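Local coordinates for CBS domain-containing protein (Thermoplasma acidophilum DSM 1728, PDB 1PVM), which is of unknown function but pairs two CBS domains with a zinc-ribbon-like domain that binds iron and probably zinc, at residues V32-M35 and N36-L40; I121-L124 and T125-S128; I136-I139 and L140-R144. One frame throughout, in Å; residues are numbered along the deposited sequence.

Contact 1. Residues V32-M35 and N36-L40; sequences VKIM and NENHL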
ATOM      1  N   VAL B  32      -6.967  -7.211   7.827  1.00  7.62           N
ATOM      2  CA  VAL B  32      -6.208  -5.977   7.967  1.00  8.09           C
ATOM      3  C   VAL B  32      -5.781  -5.750   9.419  1.00  9.31           C
ATOM      4  O   VAL B  32      -4.733  -5.157   9.667  1.00  9.76           O
ATOM      5  CB  VAL B  32      -7.017  -4.778   7.427  1.00  8.00           C
ATOM      6  CG1 VAL B  32      -6.381  -3.472   7.848  1.00  9.14           C
ATOM      7  CG2 VAL B  32      -7.083  -4.860   5.905  1.00  7.15           C
ATOM      8  N   LYS B  33      -6.575  -6.232  10.376  1.00  9.49           N
ATOM      9  CA  LYS B  33      -6.212  -6.089  11.787  1.00 11.71           C
ATOM     10  C   LYS B  33      -4.872  -6.790  12.001  1.00 11.54           C
ATOM     11  O   LYS B  33      -4.001  -6.299  12.722  1.00 10.99           O
ATOM     12  CB  LYS B  33      -7.245  -6.750  12.706  1.00 15.69           C
ATOM     13  CG  LYS B  33      -8.596  -6.084  12.757  1.00 21.41           C
ATOM     14  CD  LYS B  33      -9.440  -6.677  13.891  1.00 25.56           C
ATOM     15  CE  LYS B  33      -9.573  -8.191  13.765  1.00 28.97           C
ATOM     16  NZ  LYS B  33     -10.356  -8.803  14.879  1.00 29.83           N
ATOM     17  N   ILE B  34      -4.725  -7.956  11.382  1.00 10.29           N
ATOM     18  CA  ILE B  34      -3.495  -8.730  11.491  1.00 10.02           C
ATOM     19  C   ILE B  34      -2.343  -7.969  10.837  1.00 10.18           C
ATOM     20  O   ILE B  34      -1.235  -7.922  11.367  1.00 11.11           O
ATOM     21  CB  ILE B  34      -3.658 -10.113  10.820  1.00 10.66           C
ATOM     22  CG1 ILE B  34      -4.705 -10.933  11.580  1.00 12.18           C
ATOM     23  CG2 ILE B  34      -2.322 -10.851  10.789  1.00 11.02           C
ATOM     24  CD1 ILE B  34      -5.013 -12.269  10.947  1.00 13.99           C
ATOM     25  N   MET B  35      -2.605  -7.365   9.683  1.00  9.69           N
ATOM     26  CA  MET B  35      -1.572  -6.606   8.991  1.00 10.16           C
ATOM     27  C   MET B  35      -1.105  -5.406   9.819  1.00 10.39           C
ATOM     28  O   MET B  35       0.094  -5.193   9.985  1.00 10.29           O
ATOM     29  CB  MET B  35      -2.084  -6.100   7.640  1.00 12.51           C
ATOM     30  CG  MET B  35      -2.406  -7.171   6.612  1.00 14.58           C
ATOM     31  SD  MET B  35      -2.825  -6.393   5.022  1.00 19.50           S
ATOM     32  CE  MET B  35      -2.307  -7.643   3.882  1.00 20.24           C
ATOM     33  N   ASN B  36      -2.052  -4.626  10.339  1.00 10.09           N
ATOM     34  CA  ASN B  36      -1.705  -3.442  11.125  1.00 11.62           C
ATOM     35  C   ASN B  36      -0.984  -3.779  12.420  1.00 12.44           C
ATOM     36  O   ASN B  36      -0.024  -3.113  12.801  1.00 14.52           O
ATOM     37  CB  ASN B  36      -2.957  -2.607  11.438  1.00 11.22           C
ATOM     38  CG  ASN B  36      -3.525  -1.919  10.203  1.00 11.93           C
ATOM     39  OD1 ASN B  36      -2.805  -1.670   9.237  1.00 14.05           O
ATOM     40  ND2 ASN B  36      -4.814  -1.595  10.237  1.00 11.12           N
ATOM     41  N   GLU B  37      -1.445  -4.820  13.094  1.00 12.87           N
ATOM     42  CA  GLU B  37      -0.846  -5.234  14.352  1.00 15.61           C
ATOM     43  C   GLU B  37       0.608  -5.669  14.194  1.00 16.31           C
ATOM     44  O   GLU B  37       1.474  -5.271  14.971  1.00 17.21           O
ATOM     45  CB  GLU B  37      -1.655  -6.387  14.932  1.00 19.76           C
ATOM     46  CG  GLU B  37      -1.239  -6.830  16.307  1.00 27.62           C
ATOM     47  CD  GLU B  37      -2.003  -8.060  16.735  1.00 32.52           C
ATOM     48  OE1 GLU B  37      -3.211  -8.132  16.420  1.00 37.43           O
ATOM     49  OE2 GLU B  37      -1.409  -8.948  17.380  1.00 36.30           O
ATOM     50  N   ASN B  38       0.869  -6.482  13.175  1.00 15.39           N
ATOM     51  CA  ASN B  38       2.207  -7.005  12.927  1.00 14.58           C
ATOM     52  C   ASN B  38       3.066  -6.180  11.969  1.00 12.86           C
ATOM     53  O   ASN B  38       4.226  -6.521  11.740  1.00 13.28           O
ATOM     54  CB  ASN B  38       2.113  -8.436  12.375  1.00 13.95           C
ATOM     55  CG  ASN B  38       1.359  -9.378  13.300  1.00 17.16           C
ATOM     56  OD1 ASN B  38       0.141  -9.538  13.196  1.00 18.95           O
ATOM     57  ND2 ASN B  38       2.084  -9.999  14.220  1.00 16.19           N
ATOM     58  N   HIS B  39       2.516  -5.100  11.420  1.00 11.74           N
ATOM     59  CA  HIS B  39       3.262  -4.295  10.453  1.00 13.59           C
ATOM     60  C   HIS B  39       3.724  -5.248   9.357  1.00 12.20           C
ATOM     61  O   HIS B  39       4.881  -5.238   8.939  1.00 12.23           O
ATOM     62  CB  HIS B  39       4.464  -3.625  11.120  1.00 16.84           C
ATOM     63  CG  HIS B  39       4.088  -2.526  12.065  1.00 20.84           C
ATOM     64  ND1 HIS B  39       3.563  -1.326  11.635  1.00 24.97           N
ATOM     65  CD2 HIS B  39       4.129  -2.456  13.415  1.00 24.76           C
ATOM     66  CE1 HIS B  39       3.297  -0.565  12.682  1.00 26.09           C
ATOM     67  NE2 HIS B  39       3.631  -1.228  13.774  1.00 25.55           N
ATOM     68  N   LEU B  40       2.781  -6.076   8.913  1.00 12.70           N
ATOM     69  CA  LEU B  40       2.996  -7.101   7.890  1.00 12.43           C
ATOM     70  C   LEU B  40       1.944  -6.852   6.815  1.00 11.85           C
ATOM     71  O   LEU B  40       0.751  -7.001   7.070  1.00 13.41           O
ATOM     72  CB  LEU B  40       2.794  -8.477   8.527  1.00 14.76           C
ATOM     73  CG  LEU B  40       2.913  -9.746   7.692  1.00 17.54           C
ATOM     74  CD1 LEU B  40       4.328  -9.871   7.155  1.00 19.47           C
ATOM     75  CD2 LEU B  40       2.559 -10.953   8.561  1.00 17.90           C
TER
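Val-32 and Asn-36 lie side by side, one turn apart, on helix 28-38, the helix of the beta-alpha-beta unit between strands 21-23 and 42-46 of a CBS domain. The valine places CG1 anti to its own N (chi1 167°), and this methyl rests 3.4 Å from ND2 of Asn-36. The asparagine folds CG back beside its backbone N (chi1 -70°), which brings the amide alongside the valine branch and near the Val-32 carbonyl oxygen. ND2 is bonded to Ile-62 O of the second subunit, and the valine methyl flanks the amide there. Beneath the side chains, Asn-36 N reaches Val-32 O at 2.8 Å, and matching bonds join Glu-37 to Lys-33 and Asn-38 to Ile-34. On the outer side Glu-37 sets its CB 3.2 Å from Lys-33 O, while the lysine ammonium forms its salt bridge with Asp-30.

The helix then stops, an example of how a left-handed residue ends a helix. His-39 has positive phi, and Leu-40 N turns back to Met-35 O at 3.0 Å, in the carbonyl plane and on a lone pair, the six-to-one bond found in a Schellman motif. The Asn-36 carbonyl oxygen stands 4.0 Å above the plane of the His-39 ring, over its centre. Met-35, extended beyond CG and packed on Leu-43 of strand 42-46, meets the returning chain through its inner carbons: CA makes a C-H...O contact of 3.0 Å with Leu-40 O, and CG lies 3.2 Å from that same oxygen.

Contact 2. Residues I121-L124 and T125-S128; sequences IVTL and TDLS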
ATOM      1  N   ILE B 121       7.710 -15.492   2.182  1.00  9.16           N
ATOM      2  CA  ILE B 121       7.241 -14.411   1.334  1.00  8.74           C
ATOM      3  C   ILE B 121       8.442 -13.503   1.141  1.00  8.89           C
ATOM      4  O   ILE B 121       9.205 -13.275   2.081  1.00  9.92           O
ATOM      5  CB  ILE B 121       6.084 -13.608   1.985  1.00 10.80           C
ATOM      6  CG1 ILE B 121       4.808 -14.459   1.997  1.00 11.80           C
ATOM      7  CG2 ILE B 121       5.854 -12.297   1.222  1.00  9.20           C
ATOM      8  CD1 ILE B 121       3.597 -13.750   2.567  1.00 15.81           C
ATOM      9  N   VAL B 122       8.629 -13.019  -0.083  1.00  8.53           N
ATOM     10  CA  VAL B 122       9.732 -12.111  -0.386  1.00  7.80           C
ATOM     11  C   VAL B 122       9.128 -10.792  -0.879  1.00  7.91           C
ATOM     12  O   VAL B 122       8.180 -10.784  -1.668  1.00  7.97           O
ATOM     13  CB  VAL B 122      10.687 -12.713  -1.457  1.00  7.99           C
ATOM     14  CG1 VAL B 122       9.931 -13.012  -2.742  1.00  8.33           C
ATOM     15  CG2 VAL B 122      11.854 -11.760  -1.709  1.00  9.61           C
ATOM     16  N   THR B 123       9.667  -9.683  -0.387  1.00  7.89           N
ATOM     17  CA  THR B 123       9.178  -8.355  -0.746  1.00  7.30           C
ATOM     18  C   THR B 123      10.260  -7.519  -1.407  1.00  6.68           C
ATOM     19  O   THR B 123      11.433  -7.881  -1.401  1.00  7.47           O
ATOM     20  CB  THR B 123       8.742  -7.573   0.498  1.00  8.26           C
ATOM     21  OG1 THR B 123       9.896  -7.318   1.314  1.00 10.13           O
ATOM     22  CG2 THR B 123       7.712  -8.357   1.304  1.00  7.50           C
ATOM     23  N   LEU B 124       9.859  -6.379  -1.959  1.00  6.83           N
ATOM     24  CA  LEU B 124      10.811  -5.474  -2.583  1.00  7.63           C
ATOM     25  C   LEU B 124      11.832  -5.025  -1.540  1.00  8.89           C
ATOM     26  O   LEU B 124      13.003  -4.836  -1.855  1.00 10.23           O
ATOM     27  CB  LEU B 124      10.097  -4.244  -3.152  1.00  7.87           C
ATOM     28  CG  LEU B 124      11.024  -3.133  -3.662  1.00  9.76           C
ATOM     29  CD1 LEU B 124      11.886  -3.650  -4.809  1.00  9.66           C
ATOM     30  CD2 LEU B 124      10.190  -1.955  -4.120  1.00 10.43           C
ATOM     31  N   THR B 125      11.390  -4.847  -0.297  1.00  9.06           N
ATOM     32  CA  THR B 125      12.311  -4.426   0.754  1.00 10.93           C
ATOM     33  C   THR B 125      13.424  -5.460   0.924  1.00 12.29           C
ATOM     34  O   THR B 125      14.602  -5.104   1.027  1.00 11.37           O
ATOM     35  CB  THR B 125      11.593  -4.230   2.107  1.00 11.43           C
ATOM     36  OG1 THR B 125      10.550  -3.260   1.960  1.00 11.97           O
ATOM     37  CG2 THR B 125      12.583  -3.730   3.162  1.00 11.92           C
ATOM     38  N   ASP B 126      13.049  -6.738   0.959  1.00 12.38           N
ATOM     39  CA  ASP B 126      14.027  -7.818   1.094  1.00 13.07           C
ATOM     40  C   ASP B 126      15.019  -7.744  -0.064  1.00 12.69           C
ATOM     41  O   ASP B 126      16.230  -7.800   0.129  1.00 14.08           O
ATOM     42  CB  ASP B 126      13.332  -9.181   1.050  1.00 12.85           C
ATOM     43  CG  ASP B 126      12.369  -9.385   2.196  1.00 13.54           C
ATOM     44  OD1 ASP B 126      11.423 -10.185   2.040  1.00 14.32           O
ATOM     45  OD2 ASP B 126      12.562  -8.756   3.257  1.00 15.65           O
ATOM     46  N   LEU B 127      14.485  -7.611  -1.271  1.00 10.47           N
ATOM     47  CA  LEU B 127      15.293  -7.558  -2.478  1.00 10.50           C
ATOM     48  C   LEU B 127      16.137  -6.301  -2.638  1.00 10.21           C
ATOM     49  O   LEU B 127      17.187  -6.339  -3.280  1.00 10.90           O
ATOM     50  CB  LEU B 127      14.390  -7.696  -3.704  1.00 11.08           C
ATOM     51  CG  LEU B 127      13.554  -8.970  -3.822  1.00  9.26           C
ATOM     52  CD1 LEU B 127      12.483  -8.749  -4.871  1.00 11.28           C
ATOM     53  CD2 LEU B 127      14.437 -10.159  -4.182  1.00 11.07           C
ATOM     54  N   SER B 128      15.687  -5.191  -2.060  1.00 10.87           N
ATOM     55  CA  SER B 128      16.397  -3.921  -2.196  1.00 10.54           C
ATOM     56  C   SER B 128      17.854  -3.946  -1.745  1.00 11.26           C
ATOM     57  O   SER B 128      18.639  -3.096  -2.159  1.00 12.31           O
ATOM     58  CB  SER B 128      15.661  -2.809  -1.439  1.00 10.34           C
ATOM     59  OG  SER B 128      15.821  -2.929  -0.034  1.00 10.66           O
TER
HETATM   60  O   HOH W   1       9.258 -10.673   3.636  1.00 21.05           O
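The carboxylate of Asp-126 turns one face to Thr-123, whose OG1 sits above that face, 3.3 Å from CG. The backbone N of the threonine lies on the same side and donates to OD1 at 3.0 Å, coming from 46° out of the carboxylate plane. Close to that plane, a water lies 2.7 Å from OD1, and it is placed to bridge to Ile-121 O on the strand.

The return bond runs from Asp-126 N to Thr-123 OG1 at 3.2 Å, and the two together make a capping box, a textbook way of starting a helix, here where strand 118-123 passes into helix 124-127. Thr-123 can accept it because OG1 stands between its own N and carbonyl carbon (chi1 66°), facing the first turn. Replacing Asp-126 by an alanine would probably leave Thr-123 N without its acceptor and the water without one of its anchors.

On the inner side Val-122 and Leu-127 cross at about a right angle, CG2 to CG at 3.9 Å, and both also pack on Val-97 of helix 94-104. Farther on, Ser-128 OG donates to Thr-125 O at 2.7 Å and also bonds Thr-137 OG1 of the second subunit.

The backbone N-H groups of Thr-123 and Asp-126 are thus each met by the other's side-chain oxygen, and a carboxylate beside the start of a helix is likely to be favoured in its charged form.

Contact 3. Residues I136-I139 and L140-R144; sequences ITDI and LLSHR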
ATOM      1  N   ILE B 136      15.344  -1.929  -8.989  1.00 11.27           N
ATOM      2  CA  ILE B 136      14.424  -1.484  -7.944  1.00  9.91           C
ATOM      3  C   ILE B 136      13.426  -0.488  -8.537  1.00  9.48           C
ATOM      4  O   ILE B 136      12.227  -0.579  -8.283  1.00  8.02           O
ATOM      5  CB  ILE B 136      15.191  -0.821  -6.773  1.00 10.13           C
ATOM      6  CG1 ILE B 136      16.031  -1.876  -6.051  1.00 11.53           C
ATOM      7  CG2 ILE B 136      14.218  -0.157  -5.800  1.00  8.78           C
ATOM      8  CD1 ILE B 136      17.044  -1.287  -5.073  1.00 15.21           C
ATOM      9  N   THR B 137      13.922   0.459  -9.326  1.00  9.47           N
ATOM     10  CA  THR B 137      13.060   1.451  -9.963  1.00  9.75           C
ATOM     11  C   THR B 137      12.069   0.744 -10.900  1.00 10.49           C
ATOM     12  O   THR B 137      10.892   1.115 -10.979  1.00 10.62           O
ATOM     13  CB  THR B 137      13.904   2.468 -10.760  1.00 11.13           C
ATOM     14  OG1 THR B 137      14.823   3.106  -9.870  1.00 11.39           O
ATOM     15  CG2 THR B 137      13.022   3.524 -11.403  1.00 11.71           C
ATOM     16  N   ASP B 138      12.544  -0.282 -11.603  1.00  9.93           N
ATOM     17  CA  ASP B 138      11.691  -1.039 -12.512  1.00 10.10           C
ATOM     18  C   ASP B 138      10.504  -1.652 -11.772  1.00  9.97           C
ATOM     19  O   ASP B 138       9.360  -1.515 -12.200  1.00 10.59           O
ATOM     20  CB  ASP B 138      12.487  -2.154 -13.193  1.00 12.43           C
ATOM     21  CG  ASP B 138      11.599  -3.087 -14.005  1.00 12.34           C
ATOM     22  OD1 ASP B 138      10.929  -2.607 -14.943  1.00 16.78           O
ATOM     23  OD2 ASP B 138      11.564  -4.296 -13.701  1.00 13.86           O
ATOM     24  N   ILE B 139      10.782  -2.342 -10.671  1.00  8.34           N
ATOM     25  CA  ILE B 139       9.724  -2.961  -9.876  1.00  8.62           C
ATOM     26  C   ILE B 139       8.742  -1.895  -9.387  1.00  8.19           C
ATOM     27  O   ILE B 139       7.524  -2.090  -9.446  1.00  7.06           O
ATOM     28  CB  ILE B 139      10.314  -3.709  -8.658  1.00  8.80           C
ATOM     29  CG1 ILE B 139      11.143  -4.902  -9.138  1.00 10.51           C
ATOM     30  CG2 ILE B 139       9.195  -4.176  -7.725  1.00  9.73           C
ATOM     31  CD1 ILE B 139      11.864  -5.640  -8.014  1.00  8.98           C
ATOM     32  N   LEU B 140       9.272  -0.768  -8.914  1.00  8.40           N
ATOM     33  CA  LEU B 140       8.428   0.319  -8.426  1.00  8.59           C
ATOM     34  C   LEU B 140       7.514   0.871  -9.520  1.00  8.09           C
ATOM     35  O   LEU B 140       6.325   1.099  -9.284  1.00  8.41           O
ATOM     36  CB  LEU B 140       9.287   1.444  -7.841  1.00  8.62           C
ATOM     37  CG  LEU B 140       9.978   1.113  -6.514  1.00  9.33           C
ATOM     38  CD1 LEU B 140      10.979   2.203  -6.166  1.00  8.90           C
ATOM     39  CD2 LEU B 140       8.929   0.963  -5.416  1.00  9.90           C
ATOM     40  N   LEU B 141       8.064   1.072 -10.714  1.00  7.92           N
ATOM     41  CA  LEU B 141       7.273   1.585 -11.833  1.00  8.85           C
ATOM     42  C   LEU B 141       6.239   0.562 -12.298  1.00  7.75           C
ATOM     43  O   LEU B 141       5.091   0.908 -12.606  1.00  8.73           O
ATOM     44  CB  LEU B 141       8.186   1.970 -13.001  1.00 10.47           C
ATOM     45  CG  LEU B 141       9.039   3.221 -12.768  1.00 11.32           C
ATOM     46  CD1 LEU B 141       9.950   3.452 -13.962  1.00 13.46           C
ATOM     47  CD2 LEU B 141       8.135   4.426 -12.544  1.00 12.53           C
ATOM     48  N   SER B 142       6.640  -0.702 -12.347  1.00  6.32           N
ATOM     49  CA  SER B 142       5.722  -1.751 -12.774  1.00  6.31           C
ATOM     50  C   SER B 142       4.581  -1.944 -11.782  1.00  5.42           C
ATOM     51  O   SER B 142       3.461  -2.259 -12.176  1.00  7.28           O
ATOM     52  CB  SER B 142       6.466  -3.072 -12.964  1.00  6.66           C
ATOM     53  OG  SER B 142       7.302  -3.020 -14.108  1.00  8.88           O
ATOM     54  N   HIS B 143       4.862  -1.757 -10.495  1.00  6.49           N
ATOM     55  CA  HIS B 143       3.827  -1.920  -9.477  1.00  6.73           C
ATOM     56  C   HIS B 143       2.786  -0.810  -9.560  1.00  7.53           C
ATOM     57  O   HIS B 143       1.612  -1.019  -9.248  1.00  7.99           O
ATOM     58  CB  HIS B 143       4.452  -1.938  -8.082  1.00  7.69           C
ATOM     59  CG  HIS B 143       3.456  -2.113  -6.978  1.00  7.78           C
ATOM     60  ND1 HIS B 143       2.611  -3.200  -6.903  1.00  7.04           N
ATOM     61  CD2 HIS B 143       3.165  -1.334  -5.910  1.00  7.53           C
ATOM     62  CE1 HIS B 143       1.841  -3.082  -5.835  1.00  7.77           C
ATOM     63  NE2 HIS B 143       2.157  -1.960  -5.216  1.00  6.89           N
ATOM     64  N   ARG B 144       3.212   0.375  -9.982  1.00  8.89           N
ATOM     65  CA  ARG B 144       2.287   1.495 -10.105  1.00  9.73           C
ATOM     66  C   ARG B 144       1.395   1.376 -11.338  1.00 10.78           C
ATOM     67  O   ARG B 144       0.210   1.709 -11.298  1.00 11.45           O
ATOM     68  CB  ARG B 144       3.057   2.813 -10.186  1.00 12.53           C
ATOM     69  CG  ARG B 144       2.152   4.028 -10.343  1.00 16.98           C
ATOM     70  CD  ARG B 144       2.910   5.328 -10.131  1.00 22.32           C
ATOM     71  NE  ARG B 144       3.566   5.818 -11.340  1.00 26.16           N
ATOM     72  CZ  ARG B 144       2.921   6.230 -12.427  1.00 30.23           C
ATOM     73  NH1 ARG B 144       1.593   6.205 -12.469  1.00 32.06           N
ATOM     74  NH2 ARG B 144       3.601   6.692 -13.470  1.00 31.25           N
TER
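Asp-138 O takes the backbone N-H of Ser-142 at 2.8 Å, nearly in line with the carbonyl bond, with the hydroxyl OG as a weak, doubtful second at 3.2 Å. The hydroxyl bond is uncertain because OG also bonds Ser-102. Ser-142 holds OG beside its own N (chi1 -71°), directed back to the preceding turn. OD2 of Asp-138 bonds the same Ser-102 OG, so one hydroxyl ties both residues to helix 94-104.

The rest of the contact illustrates the i to i+4 ladder of a regular helix. Leu-141 N meets Thr-137 O at 2.8 Å, and above this bond the two side chains run side by side, CG2 of the threonine to CD1 of the leucine at 4.0 Å. That methyl is available because Thr-137 sets CG2 anti to its N and OG1 beside that N (chi1 -59°), from where the hydroxyl bonds Ser-128 of the second subunit.

Ile-136 and Leu-140 repeat the arrangement, with CG2 and CD1 4.0 Å apart and Leu-140 CG 3.3 Å from Ile-136 O. His-143 N closes on Ile-139 O. The His-143 imidazole is held through ND1 by Gly-105 O just past helix 94-104, while Leu-140 and Ile-139 press on helix 124-127: helix 133-145 therefore lies against both helices, and through Leu-140 and Leu-141 it also packs on Thr-125 of the second subunit.

In the fold
The three contacts follow one another along the chain. Contact 1 ends a helix in the first CBS domain, contact 2 starts one after strand 118-123 in the second, and contact 3 lies on helix 133-145, the next helix after that of contact 2. Centres of contacts 2 and 3 are 13 Å apart and the two touch, Leu-124 CD2 to Leu-140 CD2 at 3.4 Å. Contact 1 stands apart, its centre 18 Å from that of contact 2 and 24 Å from that of contact 3. Across the dimer, contact 1 of one subunit meets contact 3 of the other: Arg-144 NH1 bonds His-39 O. All three lie on the subunit interface, away from the metal site.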